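Local coordinates for LbaCas13a H328A (C2c2) (Lachnospiraceae bacterium NK4A179, PDB 5WLH), which binds its CRISPR pre-crRNA and, as a Cas13a family member, probably cleaves target RNA under its guidance, at residues A[1126-1131]-A[1278-1283]; A[1268-1273]-A[1283-1288]. One frame throughout, in Å; residues are numbered along the deposited sequence.

Contact 1: residues A[1126-1131]-A[1278-1283]; sequences IYLRER and LKYRKN. With nucleotides of chain B.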
loop_
_atom_site.group_PDB
_atom_site.type_symbol
_atom_site.label_atom_id
_atom_site.label_comp_id
_atom_site.label_asym_id
_atom_site.label_seq_id
_atom_site.Cartn_x
_atom_site.Cartn_y
_atom_site.Cartn_z
ATOM N N ILE A 1126 -6.001 10.109 2.800
ATOM C CA ILE A 1126 -6.178 11.565 2.802
ATOM C C ILE A 1126 -4.977 12.238 2.162
ATOM O O ILE A 1126 -5.114 13.139 1.325
ATOM C CB ILE A 1126 -6.401 12.096 4.227
ATOM C CG1 ILE A 1126 -7.815 11.763 4.689
ATOM C CG2 ILE A 1126 -6.123 13.631 4.260
ATOM C CD1 ILE A 1126 -8.032 11.938 6.182
ATOM N N TYR A 1127 -3.776 11.827 2.571
ATOM C CA TYR A 1127 -2.574 12.490 2.075
ATOM C C TYR A 1127 -2.223 12.048 0.670
ATOM O O TYR A 1127 -1.576 12.807 -0.057
ATOM C CB TYR A 1127 -1.434 12.290 3.084
ATOM C CG TYR A 1127 -1.672 13.253 4.228
ATOM C CD1 TYR A 1127 -1.267 14.586 4.130
ATOM C CD2 TYR A 1127 -2.397 12.866 5.353
ATOM C CE1 TYR A 1127 -1.534 15.494 5.143
ATOM C CE2 TYR A 1127 -2.653 13.769 6.383
ATOM C CZ TYR A 1127 -2.227 15.074 6.275
ATOM O OH TYR A 1127 -2.498 15.970 7.291
ATOM N N LEU A 1128 -2.692 10.869 0.252
ATOM C CA LEU A 1128 -2.661 10.529 -1.164
ATOM C C LEU A 1128 -3.503 11.514 -1.961
ATOM O O LEU A 1128 -3.040 12.085 -2.950
ATOM C CB LEU A 1128 -3.171 9.100 -1.374
ATOM C CG LEU A 1128 -2.801 8.411 -2.689
ATOM C CD1 LEU A 1128 -1.274 8.198 -2.753
ATOM C CD2 LEU A 1128 -3.542 7.055 -2.784
ATOM N N ARG A 1129 -4.754 11.719 -1.537
ATOM C CA ARG A 1129 -5.631 12.633 -2.269
ATOM C C ARG A 1129 -5.100 14.057 -2.237
ATOM O O ARG A 1129 -5.140 14.766 -3.253
ATOM C CB ARG A 1129 -7.044 12.583 -1.695
ATOM C CG ARG A 1129 -8.067 13.341 -2.575
ATOM C CD ARG A 1129 -9.467 13.267 -1.978
ATOM N NE ARG A 1129 -10.488 13.682 -2.934
ATOM C CZ ARG A 1129 -10.822 14.943 -3.184
ATOM N NH1 ARG A 1129 -10.201 15.940 -2.571
ATOM N NH2 ARG A 1129 -11.773 15.207 -4.076
ATOM N N GLU A 1130 -4.580 14.492 -1.085
ATOM C CA GLU A 1130 -4.153 15.882 -0.993
ATOM C C GLU A 1130 -2.982 16.134 -1.914
ATOM O O GLU A 1130 -2.909 17.185 -2.567
ATOM C CB GLU A 1130 -3.784 16.254 0.440
ATOM C CG GLU A 1130 -3.555 17.763 0.560
ATOM C CD GLU A 1130 -3.399 18.205 1.986
ATOM O OE1 GLU A 1130 -2.282 18.077 2.521
ATOM O OE2 GLU A 1130 -4.394 18.690 2.555
ATOM N N ARG A 1131 -2.054 15.178 -1.976
ATOM C CA ARG A 1131 -0.965 15.277 -2.937
ATOM C C ARG A 1131 -1.515 15.391 -4.353
ATOM O O ARG A 1131 -1.046 16.204 -5.154
ATOM C CB ARG A 1131 -0.045 14.056 -2.833
ATOM C CG ARG A 1131 1.055 14.020 -3.896
ATOM C CD ARG A 1131 1.622 12.638 -4.042
ATOM N NE ARG A 1131 0.660 11.774 -4.749
ATOM C CZ ARG A 1131 0.818 10.464 -4.928
ATOM N NH1 ARG A 1131 1.915 9.858 -4.477
ATOM N NH2 ARG A 1131 -0.104 9.768 -5.596
ATOM N N LEU A 1278 -9.201 6.018 -10.867
ATOM C CA LEU A 1278 -9.745 4.670 -10.733
ATOM C C LEU A 1278 -8.795 3.731 -10.019
ATOM O O LEU A 1278 -9.232 2.823 -9.301
ATOM C CB LEU A 1278 -10.046 4.108 -12.126
ATOM C CG LEU A 1278 -11.291 4.670 -12.807
ATOM C CD1 LEU A 1278 -11.205 4.410 -14.298
ATOM C CD2 LEU A 1278 -12.550 4.027 -12.206
ATOM N N LYS A 1279 -7.489 3.887 -10.248
ATOM C CA LYS A 1279 -6.586 2.877 -9.713
ATOM C C LYS A 1279 -6.519 2.927 -8.193
ATOM O O LYS A 1279 -6.224 1.901 -7.577
ATOM C CB LYS A 1279 -5.206 2.999 -10.355
ATOM C CG LYS A 1279 -4.232 3.961 -9.701
ATOM C CD LYS A 1279 -2.862 3.766 -10.372
ATOM C CE LYS A 1279 -1.898 4.878 -10.090
ATOM N NZ LYS A 1279 -2.290 6.134 -10.827
ATOM N N TYR A 1280 -6.837 4.077 -7.572
ATOM C CA TYR A 1280 -6.953 4.121 -6.119
ATOM C C TYR A 1280 -8.343 3.678 -5.664
ATOM O O TYR A 1280 -8.465 2.841 -4.766
ATOM C CB TYR A 1280 -6.631 5.526 -5.583
ATOM C CG TYR A 1280 -5.263 5.982 -5.988
ATOM C CD1 TYR A 1280 -4.149 5.136 -5.856
ATOM C CD2 TYR A 1280 -5.075 7.240 -6.540
ATOM C CE1 TYR A 1280 -2.880 5.564 -6.247
ATOM C CE2 TYR A 1280 -3.828 7.673 -6.921
ATOM C CZ TYR A 1280 -2.737 6.840 -6.790
ATOM O OH TYR A 1280 -1.507 7.320 -7.214
ATOM N N ARG A 1281 -9.394 4.216 -6.294
ATOM C CA ARG A 1281 -10.755 3.862 -5.908
ATOM C C ARG A 1281 -10.958 2.357 -5.921
ATOM O O ARG A 1281 -11.470 1.773 -4.954
ATOM C CB ARG A 1281 -11.782 4.502 -6.849
ATOM C CG ARG A 1281 -13.211 4.026 -6.491
ATOM C CD ARG A 1281 -14.310 4.701 -7.320
ATOM N NE ARG A 1281 -14.369 4.169 -8.672
ATOM C CZ ARG A 1281 -15.012 3.053 -9.009
ATOM N NH1 ARG A 1281 -15.030 2.650 -10.280
ATOM N NH2 ARG A 1281 -15.635 2.344 -8.075
ATOM N N LYS A 1282 -10.561 1.709 -7.011
ATOM C CA LYS A 1282 -10.942 0.313 -7.175
ATOM C C LYS A 1282 -10.117 -0.627 -6.320
ATOM O O LYS A 1282 -10.421 -1.812 -6.293
ATOM C CB LYS A 1282 -10.859 -0.085 -8.641
ATOM C CG LYS A 1282 -11.879 0.715 -9.459
ATOM C CD LYS A 1282 -12.397 -0.040 -10.661
ATOM C CE LYS A 1282 -11.347 -0.136 -11.761
ATOM N NZ LYS A 1282 -11.820 -1.057 -12.841
ATOM N N ASN A 1283 -9.102 -0.137 -5.620
ATOM C CA ASN A 1283 -8.387 -0.981 -4.670
ATOM C C ASN A 1283 -8.808 -0.739 -3.227
ATOM O O ASN A 1283 -8.275 -1.398 -2.319
ATOM C CB ASN A 1283 -6.877 -0.768 -4.809
ATOM C CG ASN A 1283 -6.068 -1.971 -4.322
ATOM O OD1 ASN A 1283 -6.546 -3.110 -4.350
ATOM N ND2 ASN A 1283 -4.818 -1.725 -3.917
ATOM P P A B 28 1.946 6.224 -5.735
ATOM O OP1 A B 28 1.463 7.562 -6.135
ATOM O OP2 A B 28 3.299 6.035 -5.174
ATOM O "O5'" A B 28 0.923 5.691 -4.650
ATOM C "C5'" A B 28 1.022 4.368 -4.180
ATOM C "C4'" A B 28 -0.274 3.638 -4.383
ATOM O "O4'" A B 28 -0.450 3.270 -5.780
ATOM C "C3'" A B 28 -0.391 2.317 -3.657
ATOM O "O3'" A B 28 -0.663 2.467 -2.286
ATOM C "C2'" A B 28 -1.515 1.653 -4.418
ATOM O "O2'" A B 28 -2.735 2.282 -4.070
ATOM C "C1'" A B 28 -1.159 2.056 -5.855
ATOM N N9 A B 28 -0.293 1.046 -6.479
ATOM C C8 A B 28 1.065 1.075 -6.682
ATOM N N7 A B 28 1.522 -0.038 -7.249
ATOM C C5 A B 28 0.382 -0.817 -7.425
ATOM C C6 A B 28 0.179 -2.090 -7.990
ATOM N N6 A B 28 1.164 -2.846 -8.516
ATOM N N1 A B 28 -1.074 -2.580 -7.996
ATOM C C2 A B 28 -2.059 -1.819 -7.493
ATOM N N3 A B 28 -2.002 -0.607 -6.953
ATOM C C4 A B 28 -0.730 -0.157 -6.947
ATOM P P G B 9 -8.716 -1.596 -14.794
ATOM O OP1 G B 9 -10.062 -1.076 -15.139
ATOM O OP2 G B 9 -8.080 -2.615 -15.659
ATOM O "O5'" G B 9 -7.681 -0.388 -14.711
ATOM C "C5'" G B 9 -7.960 0.772 -13.943
ATOM C "C4'" G B 9 -6.720 1.627 -13.837
ATOM O "O4'" G B 9 -5.760 0.969 -12.969
ATOM C "C3'" G B 9 -5.949 1.823 -15.129
ATOM O "O3'" G B 9 -6.506 2.824 -15.962
ATOM C "C2'" G B 9 -4.551 2.142 -14.627
ATOM O "O2'" G B 9 -4.500 3.459 -14.084
ATOM C "C1'" G B 9 -4.448 1.168 -13.469
ATOM N N9 G B 9 -3.897 -0.139 -13.881
ATOM C C8 G B 9 -4.570 -1.303 -14.188
ATOM N N7 G B 9 -3.769 -2.286 -14.517
ATOM C C5 G B 9 -2.484 -1.731 -14.406
ATOM C C6 G B 9 -1.194 -2.291 -14.623
ATOM O O6 G B 9 -0.920 -3.459 -14.947
ATOM N N1 G B 9 -0.163 -1.366 -14.408
ATOM C C2 G B 9 -0.349 -0.045 -14.052
ATOM N N2 G B 9 0.752 0.721 -13.880
ATOM N N3 G B 9 -1.544 0.469 -13.833
ATOM C C4 G B 9 -2.553 -0.407 -14.032
ATOM P P A B 6 -18.165 -5.218 -9.569
ATOM O OP1 A B 6 -18.821 -4.387 -10.591
ATOM O OP2 A B 6 -17.997 -6.690 -9.759
ATOM O "O5'" A B 6 -16.692 -4.635 -9.330
ATOM C "C5'" A B 6 -16.448 -3.228 -9.367
ATOM C "C4'" A B 6 -15.367 -2.831 -8.377
ATOM O "O4'" A B 6 -15.834 -3.067 -7.034
ATOM C "C3'" A B 6 -14.075 -3.629 -8.453
ATOM O "O3'" A B 6 -13.216 -3.146 -9.458
ATOM C "C2'" A B 6 -13.508 -3.482 -7.053
ATOM O "O2'" A B 6 -12.971 -2.172 -6.878
ATOM C "C1'" A B 6 -14.783 -3.547 -6.228
ATOM N N9 A B 6 -15.135 -4.908 -5.801
ATOM C C8 A B 6 -16.275 -5.603 -6.123
ATOM N N7 A B 6 -16.346 -6.777 -5.552
ATOM C C5 A B 6 -15.177 -6.844 -4.798
ATOM C C6 A B 6 -14.665 -7.833 -3.959
ATOM N N6 A B 6 -15.305 -8.992 -3.736
ATOM N N1 A B 6 -13.481 -7.583 -3.343
ATOM C C2 A B 6 -12.849 -6.423 -3.573
ATOM N N3 A B 6 -13.234 -5.419 -4.363
ATOM C C4 A B 6 -14.421 -5.692 -4.937
#
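Leu-1128 and Arg-1131, on the long helix 1106-1145, meet Tyr-1280 of the short helix 1278-1281 in a small buried contact completed by the backbone of the bound RNA. The apolar half is a CH-pi contact: Leu-1128 CD2 lies over the middle of the phenol ring, 3.7 Å from the Tyr-1280 centroid and 12° off the ring normal. Lys-1279 CG lies nearer the rim of the opposite face, and O4' of A28 of chain B comes in at the ring edge, 3.4 Å from Tyr-1280 CE1. The polar half gathers at the A28 phosphate. A bend in the Arg-1131 chain (chi3 74°) accompanies an end-on grip in which NH1 and NH2 both donate to OP1 of A28, at 2.9 and 2.8 Å, through distinctly bent bonds. Glu-496 forms a salt bridge with Arg-1131 NH1. On the same long helix, Glu-1130 forms a salt bridge with Arg-1246, which begins an RxxxxH sequence consistent with the HEPN nuclease motif of the Cas13a family. Replacing Tyr-1280 by an alanine would probably leave Leu-1128 CD2 without the ring it covers and open a gap beside the A28 ribose. Beyond the tyrosine, Lys-1282 spans two more nucleotides of chain B, its NZ donating to OP1 of G9 at 2.9 Å and its carbonyl O accepting from O2' of A6 at 2.6 Å.

Contact 2: residues A[1268-1273]-A[1283-1288]; sequences EVFDRF and NVPTIL. With nucleotides of chain B.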
loop_
_atom_site.group_PDB
_atom_site.type_symbol
_atom_site.label_atom_id
_atom_site.label_comp_id
_atom_site.label_asym_id
_atom_site.label_seq_id
_atom_site.Cartn_x
_atom_site.Cartn_y
_atom_site.Cartn_z
ATOM N N GLU A 1268 -17.668 5.266 2.090
ATOM C CA GLU A 1268 -17.753 6.591 1.496
ATOM C C GLU A 1268 -16.461 6.954 0.775
ATOM O O GLU A 1268 -16.501 7.648 -0.249
ATOM C CB GLU A 1268 -18.107 7.642 2.547
ATOM C CG GLU A 1268 -18.314 9.004 1.885
ATOM C CD GLU A 1268 -18.750 10.079 2.850
ATOM O OE1 GLU A 1268 -18.894 11.229 2.394
ATOM O OE2 GLU A 1268 -18.937 9.778 4.049
ATOM N N VAL A 1269 -15.317 6.486 1.282
ATOM C CA VAL A 1269 -14.069 6.642 0.540
ATOM C C VAL A 1269 -14.198 5.976 -0.824
ATOM O O VAL A 1269 -13.937 6.582 -1.866
ATOM C CB VAL A 1269 -12.891 6.073 1.356
ATOM C CG1 VAL A 1269 -11.626 5.955 0.476
ATOM C CG2 VAL A 1269 -12.617 6.946 2.577
ATOM N N PHE A 1270 -14.629 4.716 -0.833
ATOM C CA PHE A 1270 -14.845 4.004 -2.087
ATOM C C PHE A 1270 -15.807 4.762 -2.997
ATOM O O PHE A 1270 -15.597 4.844 -4.209
ATOM C CB PHE A 1270 -15.394 2.603 -1.797
ATOM C CG PHE A 1270 -15.642 1.779 -3.022
ATOM C CD1 PHE A 1270 -14.583 1.405 -3.846
ATOM C CD2 PHE A 1270 -16.926 1.322 -3.323
ATOM C CE1 PHE A 1270 -14.789 0.640 -4.979
ATOM C CE2 PHE A 1270 -17.154 0.553 -4.447
ATOM C CZ PHE A 1270 -16.085 0.188 -5.270
ATOM N N ASP A 1271 -16.871 5.309 -2.424
ATOM C CA ASP A 1271 -17.902 5.925 -3.246
ATOM C C ASP A 1271 -17.407 7.206 -3.898
ATOM O O ASP A 1271 -17.666 7.439 -5.086
ATOM C CB ASP A 1271 -19.143 6.214 -2.413
ATOM C CG ASP A 1271 -20.236 6.861 -3.244
ATOM O OD1 ASP A 1271 -21.034 6.116 -3.866
ATOM O OD2 ASP A 1271 -20.261 8.103 -3.312
ATOM N N ARG A 1272 -16.683 8.055 -3.148
ATOM C CA ARG A 1272 -16.398 9.371 -3.708
ATOM C C ARG A 1272 -15.103 10.042 -3.271
ATOM O O ARG A 1272 -14.902 11.203 -3.642
ATOM C CB ARG A 1272 -17.556 10.343 -3.398
ATOM C CG ARG A 1272 -17.865 10.540 -1.918
ATOM C CD ARG A 1272 -18.975 11.596 -1.799
ATOM N NE ARG A 1272 -19.518 11.745 -0.455
ATOM C CZ ARG A 1272 -20.556 12.535 -0.186
ATOM N NH1 ARG A 1272 -21.129 13.212 -1.179
ATOM N NH2 ARG A 1272 -21.011 12.654 1.052
ATOM N N PHE A 1273 -14.211 9.395 -2.513
ATOM C CA PHE A 1273 -12.985 10.101 -2.167
ATOM C C PHE A 1273 -11.967 10.038 -3.300
ATOM O O PHE A 1273 -11.159 10.958 -3.469
ATOM C CB PHE A 1273 -12.407 9.515 -0.877
ATOM C CG PHE A 1273 -11.442 10.415 -0.163
ATOM C CD1 PHE A 1273 -11.869 11.595 0.433
ATOM C CD2 PHE A 1273 -10.095 10.063 -0.072
ATOM C CE1 PHE A 1273 -10.976 12.411 1.097
ATOM C CE2 PHE A 1273 -9.197 10.882 0.605
ATOM C CZ PHE A 1273 -9.638 12.044 1.196
ATOM N N ASN A 1283 -9.102 -0.137 -5.620
ATOM C CA ASN A 1283 -8.387 -0.981 -4.670
ATOM C C ASN A 1283 -8.808 -0.739 -3.227
ATOM O O ASN A 1283 -8.275 -1.398 -2.319
ATOM C CB ASN A 1283 -6.877 -0.768 -4.809
ATOM C CG ASN A 1283 -6.068 -1.971 -4.322
ATOM O OD1 ASN A 1283 -6.546 -3.110 -4.350
ATOM N ND2 ASN A 1283 -4.818 -1.725 -3.917
ATOM N N VAL A 1284 -9.734 0.193 -2.985
ATOM C CA VAL A 1284 -10.122 0.505 -1.606
ATOM C C VAL A 1284 -10.668 -0.707 -0.890
ATOM O O VAL A 1284 -10.207 -1.022 0.229
ATOM C CB VAL A 1284 -11.069 1.715 -1.585
ATOM C CG1 VAL A 1284 -11.808 1.785 -0.246
ATOM C CG2 VAL A 1284 -10.292 3.042 -1.813
ATOM N N PRO A 1285 -11.614 -1.484 -1.433
ATOM C CA PRO A 1285 -12.082 -2.666 -0.697
ATOM C C PRO A 1285 -10.995 -3.705 -0.480
ATOM O O PRO A 1285 -10.915 -4.303 0.596
ATOM C CB PRO A 1285 -13.226 -3.198 -1.578
ATOM C CG PRO A 1285 -13.685 -1.957 -2.399
ATOM C CD PRO A 1285 -12.385 -1.234 -2.671
ATOM N N THR A 1286 -10.152 -3.941 -1.482
ATOM C CA THR A 1286 -9.089 -4.934 -1.337
ATOM C C THR A 1286 -8.143 -4.548 -0.212
ATOM O O THR A 1286 -7.691 -5.397 0.558
ATOM C CB THR A 1286 -8.335 -5.052 -2.659
ATOM O OG1 THR A 1286 -9.189 -5.691 -3.612
ATOM C CG2 THR A 1286 -7.016 -5.865 -2.488
ATOM N N ILE A 1287 -7.832 -3.255 -0.099
ATOM C CA ILE A 1287 -6.930 -2.831 0.964
ATOM C C ILE A 1287 -7.548 -3.108 2.325
ATOM O O ILE A 1287 -6.870 -3.578 3.248
ATOM C CB ILE A 1287 -6.573 -1.353 0.770
ATOM C CG1 ILE A 1287 -5.615 -1.234 -0.426
ATOM C CG2 ILE A 1287 -5.922 -0.792 2.027
ATOM C CD1 ILE A 1287 -5.403 0.203 -0.885
ATOM N N LEU A 1288 -8.848 -2.833 2.470
ATOM C CA LEU A 1288 -9.554 -3.170 3.704
ATOM C C LEU A 1288 -9.502 -4.668 3.964
ATOM O O LEU A 1288 -9.169 -5.108 5.067
ATOM C CB LEU A 1288 -11.005 -2.695 3.617
ATOM C CG LEU A 1288 -11.942 -3.156 4.743
ATOM C CD1 LEU A 1288 -11.470 -2.629 6.073
ATOM C CD2 LEU A 1288 -13.344 -2.658 4.471
ATOM P P A B 29 0.168 1.623 -1.209
ATOM O OP1 A B 29 -0.239 2.181 0.118
ATOM O OP2 A B 29 1.599 1.518 -1.653
ATOM O "O5'" A B 29 -0.357 0.134 -1.380
ATOM C "C5'" A B 29 -1.706 -0.197 -1.099
ATOM C "C4'" A B 29 -2.138 -1.428 -1.866
ATOM O "O4'" A B 29 -1.854 -1.265 -3.274
ATOM C "C3'" A B 29 -1.452 -2.738 -1.513
ATOM O "O3'" A B 29 -1.994 -3.315 -0.344
ATOM C "C2'" A B 29 -1.706 -3.563 -2.761
ATOM O "O2'" A B 29 -3.068 -3.949 -2.816
ATOM C "C1'" A B 29 -1.497 -2.504 -3.839
ATOM N N9 A B 29 -0.071 -2.433 -4.220
ATOM C C8 A B 29 0.842 -1.445 -3.965
ATOM N N7 A B 29 2.045 -1.715 -4.447
ATOM C C5 A B 29 1.887 -2.949 -5.045
ATOM C C6 A B 29 2.799 -3.776 -5.722
ATOM N N6 A B 29 4.078 -3.422 -5.912
ATOM N N1 A B 29 2.344 -4.944 -6.186
ATOM C C2 A B 29 1.057 -5.261 -5.987
ATOM N N3 A B 29 0.097 -4.560 -5.363
ATOM C C4 A B 29 0.594 -3.403 -4.912
ATOM P P A B 6 -18.165 -5.218 -9.569
ATOM O OP1 A B 6 -18.821 -4.387 -10.591
ATOM O OP2 A B 6 -17.997 -6.690 -9.759
ATOM O "O5'" A B 6 -16.692 -4.635 -9.330
ATOM C "C5'" A B 6 -16.448 -3.228 -9.367
ATOM C "C4'" A B 6 -15.367 -2.831 -8.377
ATOM O "O4'" A B 6 -15.834 -3.067 -7.034
ATOM C "C3'" A B 6 -14.075 -3.629 -8.453
ATOM O "O3'" A B 6 -13.216 -3.146 -9.458
ATOM C "C2'" A B 6 -13.508 -3.482 -7.053
ATOM O "O2'" A B 6 -12.971 -2.172 -6.878
ATOM C "C1'" A B 6 -14.783 -3.547 -6.228
ATOM N N9 A B 6 -15.135 -4.908 -5.801
ATOM C C8 A B 6 -16.275 -5.603 -6.123
ATOM N N7 A B 6 -16.346 -6.777 -5.552
ATOM C C5 A B 6 -15.177 -6.844 -4.798
ATOM C C6 A B 6 -14.665 -7.833 -3.959
ATOM N N6 A B 6 -15.305 -8.992 -3.736
ATOM N N1 A B 6 -13.481 -7.583 -3.343
ATOM C C2 A B 6 -12.849 -6.423 -3.573
ATOM N N3 A B 6 -13.234 -5.419 -4.363
ATOM C C4 A B 6 -14.421 -5.692 -4.937
ATOM P P A B 4 -21.003 5.341 -9.582
ATOM O OP1 A B 4 -19.604 5.683 -9.984
ATOM O OP2 A B 4 -22.033 5.043 -10.611
ATOM O "O5'" A B 4 -20.954 4.083 -8.616
ATOM C "C5'" A B 4 -20.112 4.077 -7.476
ATOM C "C4'" A B 4 -20.412 2.883 -6.620
ATOM O "O4'" A B 4 -21.775 2.963 -6.137
ATOM C "C3'" A B 4 -20.358 1.549 -7.336
ATOM O "O3'" A B 4 -19.039 1.059 -7.454
ATOM C "C2'" A B 4 -21.257 0.677 -6.474
ATOM O "O2'" A B 4 -20.589 0.301 -5.276
ATOM C "C1'" A B 4 -22.348 1.674 -6.099
ATOM N N9 A B 4 -23.475 1.654 -7.049
ATOM C C8 A B 4 -23.772 2.526 -8.068
ATOM N N7 A B 4 -24.885 2.222 -8.703
ATOM C C5 A B 4 -25.347 1.090 -8.042
ATOM C C6 A B 4 -26.474 0.254 -8.214
ATOM N N6 A B 4 -27.414 0.437 -9.143
ATOM N N1 A B 4 -26.612 -0.785 -7.362
ATOM C C2 A B 4 -25.688 -0.994 -6.421
ATOM N N3 A B 4 -24.588 -0.283 -6.169
ATOM C C4 A B 4 -24.480 0.735 -7.024
#
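Phe-1270 presents one ring face to Pro-1285, whose CG lies 4.0 Å from the Phe-1270 centroid and 24° off its normal, displaced toward the rim in a CH-pi contact. The two side chains cross at about a right angle, and Pro-1285 CD comes to 3.6 Å from Phe-1270 CD1. With CG anti to the backbone N (chi1 -179°), the phenyl ring reaches out so that its edge meets O2' of A4 of chain B, 3.5 Å from Phe-1270 CE2. Val-1284 uses both branches, CG1 resting 4.0 Å from Phe-1270 CB and CG2 touching CG1 of Val-1269, again nearly at right angles. These residues join helices 1262-1273 and 1284-1294 as an antiparallel pair, linked through the short helix 1278-1281, the segment axes 10.4 Å apart at 158°. Strand 1321-1330 of the neighbouring antiparallel sheet packs on the same pair, Ile-1328 touching both Phe-1270 and Pro-1285. Away from this seam, Asn-1283 ND2 donates an almost straight bond to O2' of A29 of chain B at 3.0 Å. Within helix 1262-1273, Arg-1272 grips Glu-1268 side-on, NE and NH2 both reaching OE1 in a salt bridge. The contacts between the helices are thus apolar, van der Waals and CH-pi in kind, whereas Asn-1283 adds a polar hold on a ribose hydroxyl, a group that DNA lacks.

How the contacts relate
From the N terminus the chain runs through 1126-1131, then 1268-1273, 1278-1283 and 1283-1288. Contact 1 closes a long loop of 146 residues, while contact 2 closes a short one of nine that includes helix 1278-1281. Because 1268-1273 falls inside the first loop and 1283-1288 begins where that loop ends, the two loops cross, sharing Asn-1283 at the junction between helices 1278-1281 and 1284-1294. Their centres lie about 9 Å apart, and the contacts also touch directly: Arg-1129 NE probably hydrogen-bonds Phe-1273 O at 2.9 Å, and the guanidinium makes a cation-pi contact with the Phe-1273 ring. Together they tie helix 1106-1145 to helices 1262-1273 and 1284-1294 beside the bound RNA.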